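Local coordinates for small nuclear ribonucleoprotein homolog (Pyrobaculum aerophilum, PDB 1M5Q), which probably binds RNA, as Sm-like proteins generally do, and assembles into a toroidal fourteen-subunit particle whose chains carry an added C-terminal domain, at residues H[7-12]-H[25-30]; H[35-40]-H[51-56]; H[13-18]-H[60-65]; H[19-24]-H[41-46]; H[72-77]-H[123-128]. All coordinates share one frame; numbering follows the deposited sequence.

Interaction 1: H[7-12]-H[25-30]; sequences NLLGRE and GVLHAV. With CD (cadmium ion), chain B.
Leu-27 is held through both of its backbone polar atoms by the loop 7-12. Gly-10 N donates to Leu-27 O over 2.9 Å in an almost straight bond (176° at the hydrogen), and Leu-27 N reaches Arg-11 O at 2.8 Å. At the next residue comes a classic beta bulge, His-28 and Ala-29 facing Val-37. The His-28 side chain starts away from the loop, and its NE2 binds the cadmium ion at 2.4 Å beside two waters and one further ligand. The guanidinium of Arg-11 bridges to Glu-66 and to Glu-91 of a neighbouring subunit. This is the entry into the Sm fold: the loop after helix 2-6 makes a type II turn from Leu-8 to Arg-11, then becomes strand 12-17 where Glu-12 and Val-26 form an antiparallel non-hydrogen-bonded pair. Gly-10 has backbone angles at which a side chain would jam against the preceding carbonyl, a good example of glycine in such a turn. Val-26 CG1 presses on Gly-10 C at 3.4 Å. Leu-27 swings CG opposite its backbone N (chi1 177°), which takes CD2 to within 3.9 Å of Leu-8 CB, while Leu-9 CD2 comes alongside Leu-27 CG at 4.1 Å and also touches His-28 O.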
# COMPACT_ATOMS: atom_id res chain seq x y z
N ASN H 7 24.97 6.34 -10.58
CA ASN H 7 26.32 6.30 -11.20
C ASN H 7 26.28 6.41 -12.72
O ASN H 7 27.33 6.50 -13.38
CB ASN H 7 27.14 5.05 -10.81
CG ASN H 7 27.72 5.13 -9.38
OD1 ASN H 7 28.14 6.18 -8.94
ND2 ASN H 7 27.73 4.01 -8.66
N LEU H 8 25.06 6.44 -13.28
CA LEU H 8 24.88 6.56 -14.72
C LEU H 8 24.36 7.92 -15.16
O LEU H 8 24.00 8.08 -16.31
CB LEU H 8 23.92 5.47 -15.27
CG LEU H 8 24.47 4.06 -15.17
CD1 LEU H 8 23.34 3.10 -15.38
CD2 LEU H 8 25.64 3.84 -16.13
N LEU H 9 24.36 8.90 -14.26
CA LEU H 9 23.94 10.24 -14.64
C LEU H 9 24.74 10.74 -15.87
O LEU H 9 26.00 10.66 -15.90
CB LEU H 9 24.14 11.24 -13.49
CG LEU H 9 23.21 11.01 -12.29
CD1 LEU H 9 23.60 11.96 -11.11
CD2 LEU H 9 21.75 11.15 -12.70
N GLY H 10 24.01 11.27 -16.85
CA GLY H 10 24.62 11.75 -18.08
C GLY H 10 24.76 10.63 -19.11
O GLY H 10 25.08 10.87 -20.27
N ARG H 11 24.52 9.38 -18.71
CA ARG H 11 24.67 8.29 -19.66
C ARG H 11 23.30 7.93 -20.20
O ARG H 11 22.28 8.15 -19.56
CB ARG H 11 25.30 7.04 -19.02
CG ARG H 11 26.57 7.33 -18.23
CD ARG H 11 27.70 7.75 -19.15
NE ARG H 11 28.32 6.61 -19.84
CZ ARG H 11 29.30 5.86 -19.34
NH1 ARG H 11 29.81 6.07 -18.13
NH2 ARG H 11 29.81 4.90 -20.09
N GLU H 12 23.30 7.34 -21.38
CA GLU H 12 22.11 6.93 -22.08
C GLU H 12 21.56 5.63 -21.55
O GLU H 12 22.28 4.66 -21.38
CB GLU H 12 22.42 6.79 -23.58
CG GLU H 12 21.18 6.39 -24.32
CD GLU H 12 21.19 6.82 -25.79
OE1 GLU H 12 21.18 8.05 -26.09
OE2 GLU H 12 21.19 5.90 -26.64
N GLY H 25 17.07 7.81 -23.47
CA GLY H 25 17.59 9.17 -23.39
C GLY H 25 18.68 9.23 -22.34
O GLY H 25 19.05 8.21 -21.81
N VAL H 26 19.14 10.43 -22.04
CA VAL H 26 20.18 10.62 -21.07
C VAL H 26 19.55 10.60 -19.66
O VAL H 26 18.54 11.26 -19.41
CB VAL H 26 20.95 11.97 -21.31
CG1 VAL H 26 21.97 12.18 -20.19
CG2 VAL H 26 21.73 11.92 -22.66
N LEU H 27 20.12 9.79 -18.78
CA LEU H 27 19.63 9.73 -17.41
C LEU H 27 19.99 11.06 -16.75
O LEU H 27 21.16 11.37 -16.49
CB LEU H 27 20.30 8.57 -16.65
CG LEU H 27 19.88 8.50 -15.19
CD1 LEU H 27 18.38 8.23 -15.16
CD2 LEU H 27 20.64 7.38 -14.47
N HIS H 28 18.96 11.83 -16.47
CA HIS H 28 19.05 13.15 -15.88
C HIS H 28 18.89 13.21 -14.33
O HIS H 28 19.56 14.00 -13.67
CB HIS H 28 17.97 14.00 -16.54
CG HIS H 28 18.07 15.45 -16.23
ND1 HIS H 28 19.09 16.24 -16.72
CD2 HIS H 28 17.29 16.26 -15.48
CE1 HIS H 28 18.94 17.47 -16.28
NE2 HIS H 28 17.86 17.51 -15.53
N ALA H 29 17.98 12.43 -13.76
CA ALA H 29 17.78 12.44 -12.31
C ALA H 29 17.14 11.16 -11.85
O ALA H 29 16.33 10.56 -12.59
CB ALA H 29 16.86 13.62 -11.89
N VAL H 30 17.49 10.72 -10.65
CA VAL H 30 16.86 9.50 -10.15
C VAL H 30 16.64 9.78 -8.67
O VAL H 30 17.54 10.33 -8.04
CB VAL H 30 17.79 8.29 -10.21
CG1 VAL H 30 17.07 7.04 -9.71
CG2 VAL H 30 18.26 8.06 -11.64
CD CD B . 16.97 19.18 -14.07
O HOH W 1 14.62 18.34 -14.35
O HOH W 2 19.38 20.06 -14.08

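Interaction 2: H[35-40]-H[51-56]; sequences NIVLAN and RVFIMY
Val-37 lies alongside the ring of Phe-53, both side chains pointing the same way, with Val-37 CG2 3.5 Å from Phe-53 CD2 and the other methyl near CE2. On the sheet face of Leu-38 and Ile-54, Ile-54 CD1 crosses to meet Leu-38 CG at 4.1 Å. Between the two faces the backbones exchange paired hydrogen bonds at Ile-36 with Ile-54 and at Leu-38 with Val-52; the shortest runs from Ile-54 N to Ile-36 O, 2.8 Å. Where this ladder stops, Asn-35 takes over with its side chain. Its CG stands anti to the carbonyl carbon (chi1 -76°), which carries OD1 to Tyr-56 N at 2.9 Å, the donor tilted 17° from the carbonyl plane. The same oxygen sits at the edge of the Tyr-56 ring, 3.2 Å from CD2. With an alanine here, Tyr-56 N would probably lose its acceptor, and the chain leaving strand 51-54 would be less firmly tied to the hairpin. Phe-53 also meets Phe-1 of a neighbouring subunit edge-to-face. The arrangement is the hairpin of strands 36-42 and 48-54 in the Sm fold, whose outer strand pairs with a strand of that neighbour and so carries the sheet around the ring.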
# COMPACT_ATOMS: atom_id res chain seq x y z
N ASN H 35 11.79 7.26 -9.26
CA ASN H 35 11.15 8.06 -10.30
C ASN H 35 12.39 8.39 -11.12
O ASN H 35 13.50 8.52 -10.59
CB ASN H 35 10.57 9.38 -9.76
CG ASN H 35 9.28 9.16 -8.98
OD1 ASN H 35 8.34 8.46 -9.44
ND2 ASN H 35 9.24 9.71 -7.80
N ILE H 36 12.20 8.63 -12.39
CA ILE H 36 13.34 8.89 -13.27
C ILE H 36 13.05 10.08 -14.15
O ILE H 36 11.94 10.20 -14.63
CB ILE H 36 13.53 7.72 -14.28
CG1 ILE H 36 13.77 6.39 -13.53
CG2 ILE H 36 14.65 8.10 -15.32
CD1 ILE H 36 15.09 6.39 -12.86
N VAL H 37 14.04 10.97 -14.35
CA VAL H 37 13.88 12.05 -15.32
C VAL H 37 14.91 11.74 -16.44
O VAL H 37 16.07 11.43 -16.14
CB VAL H 37 14.21 13.46 -14.75
CG1 VAL H 37 13.99 14.55 -15.89
CG2 VAL H 37 13.28 13.77 -13.55
N LEU H 38 14.47 11.73 -17.70
CA LEU H 38 15.36 11.55 -18.85
C LEU H 38 15.45 12.85 -19.65
O LEU H 38 14.43 13.58 -19.77
CB LEU H 38 14.86 10.49 -19.84
CG LEU H 38 14.62 9.07 -19.38
CD1 LEU H 38 14.22 8.23 -20.58
CD2 LEU H 38 15.91 8.49 -18.70
N ALA H 39 16.64 13.11 -20.20
CA ALA H 39 16.90 14.32 -21.01
C ALA H 39 16.98 13.92 -22.47
O ALA H 39 17.54 12.85 -22.80
CB ALA H 39 18.22 14.97 -20.63
N ASN H 40 16.40 14.76 -23.32
CA ASN H 40 16.40 14.53 -24.78
C ASN H 40 16.14 13.07 -25.08
O ASN H 40 16.97 12.35 -25.64
CB ASN H 40 17.76 14.97 -25.33
CG ASN H 40 17.96 16.49 -25.19
OD1 ASN H 40 17.11 17.25 -25.64
ND2 ASN H 40 19.04 16.93 -24.55
N ARG H 51 12.65 16.84 -21.85
CA ARG H 51 12.64 16.12 -20.55
C ARG H 51 11.40 15.28 -20.46
O ARG H 51 10.35 15.65 -20.98
CB ARG H 51 12.68 17.07 -19.33
CG ARG H 51 14.04 17.65 -19.03
CD ARG H 51 13.99 18.61 -17.80
NE ARG H 51 13.38 19.90 -18.11
CZ ARG H 51 12.95 20.76 -17.18
NH1 ARG H 51 13.09 20.48 -15.86
NH2 ARG H 51 12.38 21.91 -17.57
N VAL H 52 11.53 14.14 -19.81
CA VAL H 52 10.44 13.21 -19.62
C VAL H 52 10.56 12.81 -18.15
O VAL H 52 11.60 12.30 -17.74
CB VAL H 52 10.65 11.97 -20.50
CG1 VAL H 52 9.55 10.94 -20.27
CG2 VAL H 52 10.72 12.43 -21.96
N PHE H 53 9.49 13.05 -17.39
CA PHE H 53 9.47 12.73 -15.98
C PHE H 53 8.64 11.45 -15.84
O PHE H 53 7.43 11.46 -15.97
CB PHE H 53 8.81 13.88 -15.19
CG PHE H 53 9.47 15.22 -15.40
CD1 PHE H 53 9.10 16.04 -16.47
CD2 PHE H 53 10.46 15.65 -14.54
CE1 PHE H 53 9.72 17.26 -16.66
CE2 PHE H 53 11.10 16.89 -14.73
CZ PHE H 53 10.73 17.69 -15.79
N ILE H 54 9.32 10.37 -15.52
CA ILE H 54 8.68 9.06 -15.44
C ILE H 54 8.32 8.58 -14.01
O ILE H 54 9.22 8.43 -13.15
CB ILE H 54 9.63 8.05 -16.11
CG1 ILE H 54 10.00 8.56 -17.50
CG2 ILE H 54 9.03 6.68 -16.11
CD1 ILE H 54 11.03 7.66 -18.13
N MSE H 55 7.03 8.33 -13.77
CA MSE H 55 6.52 7.88 -12.45
C MSE H 55 6.99 6.44 -12.19
O MSE H 55 6.80 5.55 -13.03
CB MSE H 55 4.98 7.97 -12.45
CG MSE H 55 4.46 9.37 -12.88
SE MSE H 55 4.61 10.66 -11.43
CE MSE H 55 2.88 10.15 -10.57
N TYR H 56 7.60 6.21 -11.04
CA TYR H 56 8.17 4.88 -10.72
C TYR H 56 7.20 3.72 -10.84
O TYR H 56 7.56 2.64 -11.35
CB TYR H 56 8.86 4.92 -9.34
CG TYR H 56 7.90 4.85 -8.17
CD1 TYR H 56 7.36 3.61 -7.78
CD2 TYR H 56 7.48 6.01 -7.51
CE1 TYR H 56 6.43 3.53 -6.75
CE2 TYR H 56 6.52 5.95 -6.46
CZ TYR H 56 6.02 4.70 -6.10
OH TYR H 56 5.14 4.55 -5.07

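Interaction 3: H[13-18]-H[60-65]; sequences VQVVLS and VHIDST
The imidazole of His-61 receives Val-16 on one face: Val-16 CB stands 3.8 Å from the ring centroid, 20° off the normal and shifted toward the rim, a CH-pi contact. The carboxylate of Asp-63 is at the ring's edge, with CG in plane, although its spacing there is doubtful, and Tyr-23 of a neighbouring subunit makes an edge-to-face pair with the ring. His-61 reaches this place because its CG sits between backbone N and carbonyl carbon (chi1 62°), folding the ring back over Val-16. Beyond it the chain of Gln-14 passes Asp-63, with Gln-14 CG 3.7 Å from Asp-63 OD2. The backbones form the pairing of the first and fifth strands of the Sm fold, joining residues far apart in the chain. Gln-14 and Asp-63 exchange two hydrogen bonds, and Val-16 N donates to His-61 O at 3.0 Å. A classic bulge then sets both Val-60 and His-61 opposite Val-16, which lets Val-60 N donate to Val-16 O at 2.7 Å. On the other sheet face packing is tight: Ile-62 CD1 presses between the two methyls of Val-15, 3.3 Å from CG1 and equally near CG2. At the ends, Thr-65 CG2 rests on Gln-14 CB at 3.6 Å, and Val-60 CG2 touches Ser-18 N at 3.5 Å. Strand 60-64 continues the sheet into the neighbouring subunit.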
# COMPACT_ATOMS: atom_id res chain seq x y z
N VAL H 13 20.27 5.62 -21.25
CA VAL H 13 19.62 4.43 -20.76
C VAL H 13 18.32 4.34 -21.54
O VAL H 13 17.95 5.26 -22.30
CB VAL H 13 19.22 4.56 -19.26
CG1 VAL H 13 20.49 4.79 -18.34
CG2 VAL H 13 18.29 5.72 -19.11
N GLN H 14 17.65 3.24 -21.34
CA GLN H 14 16.34 2.99 -21.95
C GLN H 14 15.40 2.62 -20.78
O GLN H 14 15.76 1.83 -19.90
CB GLN H 14 16.50 1.83 -22.91
CG GLN H 14 15.36 0.96 -23.07
CD GLN H 14 15.59 -0.06 -24.16
OE1 GLN H 14 15.51 -1.29 -23.93
NE2 GLN H 14 15.87 0.43 -25.37
N VAL H 15 14.19 3.19 -20.77
CA VAL H 15 13.24 2.86 -19.72
C VAL H 15 11.99 2.25 -20.35
O VAL H 15 11.33 2.89 -21.20
CB VAL H 15 12.85 4.15 -18.87
CG1 VAL H 15 11.98 3.74 -17.71
CG2 VAL H 15 14.13 4.87 -18.32
N VAL H 16 11.64 1.04 -19.90
CA VAL H 16 10.49 0.32 -20.42
C VAL H 16 9.31 0.46 -19.49
O VAL H 16 9.38 0.11 -18.31
CB VAL H 16 10.85 -1.17 -20.66
CG1 VAL H 16 9.63 -1.96 -21.17
CG2 VAL H 16 12.01 -1.25 -21.68
N LEU H 17 8.20 0.97 -20.02
CA LEU H 17 7.03 1.23 -19.23
C LEU H 17 5.93 0.20 -19.39
O LEU H 17 5.81 -0.43 -20.44
CB LEU H 17 6.52 2.65 -19.54
CG LEU H 17 7.58 3.80 -19.66
CD1 LEU H 17 6.86 5.17 -19.72
CD2 LEU H 17 8.55 3.81 -18.45
N SER H 18 5.11 0.04 -18.35
CA SER H 18 4.04 -0.95 -18.40
C SER H 18 2.94 -0.61 -19.41
O SER H 18 2.14 -1.50 -19.74
CB SER H 18 3.40 -1.19 -17.00
OG SER H 18 2.83 -0.01 -16.43
N VAL H 60 9.00 -0.76 -15.73
CA VAL H 60 9.17 -2.19 -15.64
C VAL H 60 10.63 -2.47 -15.42
O VAL H 60 10.99 -3.29 -14.58
CB VAL H 60 8.69 -2.92 -16.94
CG1 VAL H 60 8.82 -4.43 -16.71
CG2 VAL H 60 7.23 -2.52 -17.29
N HIS H 61 11.48 -1.80 -16.18
CA HIS H 61 12.88 -1.94 -16.01
C HIS H 61 13.61 -0.83 -16.73
O HIS H 61 13.03 -0.12 -17.53
CB HIS H 61 13.37 -3.33 -16.46
CG HIS H 61 13.15 -3.65 -17.90
ND1 HIS H 61 11.99 -4.24 -18.37
CD2 HIS H 61 13.96 -3.50 -18.97
CE1 HIS H 61 12.11 -4.45 -19.68
NE2 HIS H 61 13.30 -4.00 -20.06
N ILE H 62 14.89 -0.72 -16.43
CA ILE H 62 15.81 0.27 -16.96
C ILE H 62 17.02 -0.53 -17.47
O ILE H 62 17.60 -1.36 -16.75
CB ILE H 62 16.30 1.20 -15.83
CG1 ILE H 62 15.11 1.76 -15.06
CG2 ILE H 62 17.22 2.29 -16.39
CD1 ILE H 62 14.46 2.83 -15.71
N ASP H 63 17.43 -0.25 -18.71
CA ASP H 63 18.54 -0.97 -19.34
C ASP H 63 19.59 0.02 -19.84
O ASP H 63 19.24 1.06 -20.41
CB ASP H 63 18.06 -1.76 -20.57
CG ASP H 63 16.68 -2.32 -20.40
OD1 ASP H 63 16.44 -2.92 -19.34
OD2 ASP H 63 15.82 -2.21 -21.31
N SER H 64 20.85 -0.32 -19.61
CA SER H 64 21.97 0.50 -20.09
C SER H 64 21.96 0.22 -21.59
O SER H 64 21.66 -0.88 -22.04
CB SER H 64 23.28 -0.00 -19.52
OG SER H 64 23.41 -1.33 -20.02
N THR H 65 22.31 1.19 -22.38
CA THR H 65 22.25 0.96 -23.80
C THR H 65 23.61 1.01 -24.47
O THR H 65 23.71 0.74 -25.67
CB THR H 65 21.30 1.99 -24.42
OG1 THR H 65 21.56 3.25 -23.81
CG2 THR H 65 19.85 1.62 -24.14

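Interaction 4: H[19-24]-H[41-46]; sequences NGEVYK and ASNKAG
Lys-24 and Ser-42 form the antiparallel hydrogen-bonded pair at the open end of the hairpin of strands 22-30 and 36-42, away from its connecting loop, and beyond this pair the second strand leaves through a type I turn from Asn-43 to Gly-46. Lys-24 N donates to Ser-42 O at 3.0 Å, and Ser-42 N returns a bond to Lys-24 O. Farther along, side chains and water replace the ladder. Asn-43 CB stands over one face of the Tyr-23 ring, 3.9 Å from its centroid and 26° off the normal. With CG between backbone N and carbonyl carbon (chi1 52°), Asn-43 lies along the ring, and its ND2 reaches Tyr-23 OH at 3.2 Å, the oxygen lying in the amide plane. That ND2 also donates a hydrogen bond to Glu-47 OE2. The phenol donates to Glu-21 OE1, though the modelled distance is very short and doubtful. Farther out, Lys-44 CE covers Val-22 CB at 4.0 Å. One water bridges the strands, accepting from Val-22 N and Lys-44 N, each at 2.9 Å from it. In the sheet, strand 12-17 flanks strand 22-30: Val-22 packs on its Gln-14 and Val-16 and Tyr-23 on Leu-17, while Phe-49 of strand 48-54 touches Tyr-23.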
# COMPACT_ATOMS: atom_id res chain seq x y z
N ASN H 19 2.87 0.63 -19.91
CA ASN H 19 1.86 0.89 -20.94
C ASN H 19 2.41 0.49 -22.34
O ASN H 19 1.81 0.82 -23.38
CB ASN H 19 1.45 2.38 -20.97
CG ASN H 19 2.57 3.29 -21.47
OD1 ASN H 19 3.75 2.90 -21.53
ND2 ASN H 19 2.20 4.55 -21.78
N GLY H 20 3.55 -0.17 -22.37
CA GLY H 20 4.11 -0.55 -23.64
C GLY H 20 5.08 0.45 -24.24
O GLY H 20 5.76 0.13 -25.23
N GLU H 21 5.22 1.67 -23.69
CA GLU H 21 6.19 2.57 -24.32
C GLU H 21 7.60 2.29 -23.83
O GLU H 21 7.81 1.71 -22.74
CB GLU H 21 5.89 4.02 -24.04
CG GLU H 21 4.55 4.55 -24.53
CD GLU H 21 4.40 6.04 -24.19
OE1 GLU H 21 4.83 6.91 -24.98
OE2 GLU H 21 3.87 6.36 -23.11
N VAL H 22 8.56 2.70 -24.65
CA VAL H 22 9.97 2.55 -24.34
C VAL H 22 10.66 3.89 -24.59
O VAL H 22 10.63 4.38 -25.73
CB VAL H 22 10.61 1.44 -25.24
CG1 VAL H 22 12.12 1.40 -24.95
CG2 VAL H 22 9.97 0.05 -24.94
N TYR H 23 11.23 4.54 -23.57
CA TYR H 23 11.93 5.82 -23.82
C TYR H 23 13.43 5.67 -23.67
O TYR H 23 13.92 5.09 -22.70
CB TYR H 23 11.49 6.95 -22.85
CG TYR H 23 10.13 7.55 -23.17
CD1 TYR H 23 10.02 8.68 -23.97
CD2 TYR H 23 8.98 6.87 -22.83
CE1 TYR H 23 8.78 9.10 -24.44
CE2 TYR H 23 7.73 7.26 -23.30
CZ TYR H 23 7.64 8.37 -24.12
OH TYR H 23 6.44 8.68 -24.71
N LYS H 24 14.17 6.25 -24.58
CA LYS H 24 15.60 6.13 -24.52
C LYS H 24 16.15 7.56 -24.40
O LYS H 24 15.73 8.45 -25.13
CB LYS H 24 16.09 5.46 -25.82
CG LYS H 24 17.58 5.18 -25.85
CD LYS H 24 18.04 4.41 -27.12
CE LYS H 24 19.46 3.82 -26.95
NZ LYS H 24 20.17 3.36 -28.25
N ALA H 41 14.95 12.66 -24.70
CA ALA H 41 14.52 11.28 -24.82
C ALA H 41 13.56 11.12 -25.99
O ALA H 41 12.89 12.05 -26.40
CB ALA H 41 13.85 10.85 -23.51
N SER H 42 13.50 9.92 -26.54
CA SER H 42 12.55 9.68 -27.59
C SER H 42 11.94 8.29 -27.37
O SER H 42 12.58 7.41 -26.78
CB SER H 42 13.25 9.80 -28.93
OG SER H 42 14.23 8.82 -29.03
N ASN H 43 10.70 8.11 -27.81
CA ASN H 43 9.97 6.84 -27.68
C ASN H 43 10.12 6.08 -29.00
O ASN H 43 10.84 6.54 -29.90
CB ASN H 43 8.52 7.13 -27.38
CG ASN H 43 7.89 8.11 -28.36
OD1 ASN H 43 8.29 8.19 -29.51
ND2 ASN H 43 6.91 8.87 -27.89
N LYS H 44 9.43 4.96 -29.17
CA LYS H 44 9.64 4.20 -30.42
C LYS H 44 8.96 4.85 -31.60
O LYS H 44 9.34 4.61 -32.73
CB LYS H 44 9.17 2.73 -30.33
CG LYS H 44 9.95 1.84 -29.35
CD LYS H 44 11.30 1.42 -29.86
CE LYS H 44 11.97 0.50 -28.85
NZ LYS H 44 13.27 -0.15 -29.30
N ALA H 45 7.95 5.66 -31.35
CA ALA H 45 7.30 6.35 -32.43
C ALA H 45 8.19 7.50 -32.96
O ALA H 45 7.80 8.22 -33.86
CB ALA H 45 5.95 6.87 -31.96
N GLY H 46 9.40 7.67 -32.43
CA GLY H 46 10.22 8.77 -32.92
C GLY H 46 10.03 10.16 -32.30
O GLY H 46 10.77 11.08 -32.64
O HOH W 3 7.70 3.60 -27.31
O HOH W 4 12.83 4.17 -27.42

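Interaction 5: H[72-77]-H[123-128]; sequences REFAKQ and EEFLKR
Phe-125 reaches between two helices of the C-terminal domain, 71-81 and 113-127, in a surface contact made almost wholly by side chains. The short helical segments approach no closer than 11.7 Å and run at 127° to each other, so long residues bridge them. The Phe-125 ring sets its far end against helix 72-77, where CZ lies 3.5 Å from Phe-74 CA. Glu-73 CG meets the ring at its edge, in the plane, 3.7 Å from CE2, and the Gln-77 side chain runs against that of Phe-125, its CD 3.6 Å from CZ. The rings of Phe-74 and Phe-125 meet obliquely, with centroids 5.7 Å apart. Outside this apolar contact, Arg-128, extended from CG to NE, brings NH1 over one face of the Phe-125 ring, toward its rim, and meets Gln-77. The two flat groups are nearly coplanar, 20° apart, and Arg-128 NH2 donates to a lone pair of Gln-77 OE1 at 2.8 Å. Gln-77 NE2 and Arg-128 NH1, both donors, lie 2.7 Å apart without a bond, so one hydrogen bond, not two, joins the groups. Gln-77 NE2 also makes a weak 3.3 Å hydrogen bond to Glu-73 OE2. A leucine in place of Gln-77 would probably leave Arg-128 NH2 without this acceptor and the guanidinium freer to turn. Toward the interior, Phe-74 also packs on Leu-121 and Phe-122 of helix 113-127, Ile-69 touches both phenylalanines, and Ala-75 rests on strand 86-89. Farther round the second helix, Glu-123 and Lys-127 form salt bridges with Arg-102 and Asp-99 of a neighbouring subunit.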
# COMPACT_ATOMS: atom_id res chain seq x y z
N ARG H 72 40.15 -5.93 -26.84
CA ARG H 72 41.20 -6.26 -27.81
C ARG H 72 41.46 -5.00 -28.61
O ARG H 72 42.59 -4.69 -28.89
CB ARG H 72 40.76 -7.41 -28.75
CG ARG H 72 40.89 -8.79 -28.13
CD ARG H 72 40.81 -9.87 -29.21
NE ARG H 72 39.72 -10.81 -28.94
CZ ARG H 72 39.88 -11.95 -28.29
NH1 ARG H 72 41.09 -12.29 -27.85
NH2 ARG H 72 38.84 -12.73 -28.03
N GLU H 73 40.42 -4.27 -28.98
CA GLU H 73 40.63 -3.03 -29.72
C GLU H 73 41.33 -2.03 -28.78
O GLU H 73 42.24 -1.31 -29.19
CB GLU H 73 39.30 -2.49 -30.20
CG GLU H 73 39.44 -1.17 -30.95
CD GLU H 73 40.22 -1.33 -32.27
OE1 GLU H 73 39.96 -2.29 -33.03
OE2 GLU H 73 41.08 -0.47 -32.55
N PHE H 74 40.93 -1.97 -27.51
CA PHE H 74 41.58 -1.09 -26.57
C PHE H 74 43.10 -1.40 -26.51
O PHE H 74 43.93 -0.50 -26.43
CB PHE H 74 41.01 -1.25 -25.13
CG PHE H 74 41.66 -0.31 -24.09
CD1 PHE H 74 41.16 0.96 -23.87
CD2 PHE H 74 42.76 -0.71 -23.35
CE1 PHE H 74 41.75 1.85 -22.93
CE2 PHE H 74 43.36 0.16 -22.39
CZ PHE H 74 42.84 1.45 -22.20
N ALA H 75 43.43 -2.67 -26.46
CA ALA H 75 44.82 -3.09 -26.37
C ALA H 75 45.56 -2.63 -27.66
O ALA H 75 46.66 -2.06 -27.60
CB ALA H 75 44.89 -4.58 -26.21
N LYS H 76 44.91 -2.83 -28.80
CA LYS H 76 45.48 -2.40 -30.06
C LYS H 76 45.82 -0.92 -30.01
O LYS H 76 46.92 -0.50 -30.32
CB LYS H 76 44.47 -2.68 -31.20
CG LYS H 76 44.96 -2.31 -32.61
CD LYS H 76 43.95 -2.74 -33.67
CE LYS H 76 44.42 -2.41 -35.09
NZ LYS H 76 43.45 -2.90 -36.11
N GLN H 77 44.87 -0.10 -29.60
CA GLN H 77 45.13 1.32 -29.57
C GLN H 77 46.11 1.70 -28.45
O GLN H 77 46.90 2.65 -28.58
CB GLN H 77 43.80 2.07 -29.44
CG GLN H 77 42.95 2.00 -30.71
CD GLN H 77 41.77 2.96 -30.68
OE1 GLN H 77 41.82 4.00 -29.99
NE2 GLN H 77 40.72 2.64 -31.44
N GLU H 123 38.23 6.74 -21.91
CA GLU H 123 37.18 7.75 -22.11
C GLU H 123 37.00 8.09 -23.56
O GLU H 123 35.90 8.41 -23.99
CB GLU H 123 37.49 9.01 -21.30
CG GLU H 123 37.31 8.79 -19.81
CD GLU H 123 38.23 9.68 -18.98
OE1 GLU H 123 38.68 10.74 -19.51
OE2 GLU H 123 38.51 9.33 -17.81
N GLU H 124 38.05 7.98 -24.36
CA GLU H 124 37.88 8.29 -25.77
C GLU H 124 36.96 7.22 -26.39
O GLU H 124 36.10 7.53 -27.24
CB GLU H 124 39.25 8.37 -26.44
CG GLU H 124 39.33 9.47 -27.46
CD GLU H 124 38.71 10.79 -26.99
OE1 GLU H 124 39.16 11.37 -25.96
OE2 GLU H 124 37.77 11.25 -27.67
N PHE H 125 37.11 5.96 -25.97
CA PHE H 125 36.20 4.91 -26.46
C PHE H 125 34.77 5.20 -25.97
O PHE H 125 33.82 5.08 -26.75
CB PHE H 125 36.57 3.50 -25.93
CG PHE H 125 37.69 2.84 -26.67
CD1 PHE H 125 39.00 3.20 -26.45
CD2 PHE H 125 37.42 1.83 -27.59
CE1 PHE H 125 40.06 2.55 -27.16
CE2 PHE H 125 38.45 1.18 -28.29
CZ PHE H 125 39.78 1.55 -28.07
N LEU H 126 34.60 5.57 -24.70
CA LEU H 126 33.26 5.87 -24.18
C LEU H 126 32.59 7.03 -24.89
O LEU H 126 31.38 7.09 -24.97
CB LEU H 126 33.29 6.18 -22.68
CG LEU H 126 33.92 5.11 -21.79
CD1 LEU H 126 33.81 5.55 -20.34
CD2 LEU H 126 33.23 3.79 -22.01
N LYS H 127 33.38 7.99 -25.40
CA LYS H 127 32.79 9.11 -26.10
C LYS H 127 32.36 8.75 -27.53
O LYS H 127 31.53 9.46 -28.11
CB LYS H 127 33.76 10.29 -26.11
CG LYS H 127 33.97 10.92 -24.76
CD LYS H 127 34.72 12.26 -24.83
CE LYS H 127 36.18 12.13 -25.18
NZ LYS H 127 36.84 13.48 -25.38
N ARG H 128 32.88 7.66 -28.10
CA ARG H 128 32.54 7.26 -29.48
C ARG H 128 31.10 6.78 -29.58
O ARG H 128 30.33 7.40 -30.37
CB ARG H 128 33.48 6.15 -29.99
CG ARG H 128 34.97 6.55 -29.99
CD ARG H 128 35.97 5.41 -30.41
NE ARG H 128 37.34 5.85 -30.12
CZ ARG H 128 38.46 5.15 -30.30
NH1 ARG H 128 38.41 3.92 -30.80
NH2 ARG H 128 39.63 5.68 -29.94

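Interactions 1 to 4 belong to one five-stranded sheet, ordered 48-54, 36-42, 22-30, 12-17, 59-64, and their centres lie 10 to 16 Å apart. Interaction 3 joins the first and last of these strands in sequence, enclosing interactions 2 and 4, whereas interactions 1 and 4 alternate along the chain and share strand 22-30. Leu-38 and Ile-54 of interaction 2 pack on valines of interaction 3, closing the bent sheet on itself. Its outermost strands continue into neighbouring subunits, consistent with a ring built from Sm-type domains. Interaction 5 comes last in the chain and lies 22 to 30 Å away, centre to centre, in the added C-terminal domain; it touches only interaction 1, where Arg-11 meets Leu-126.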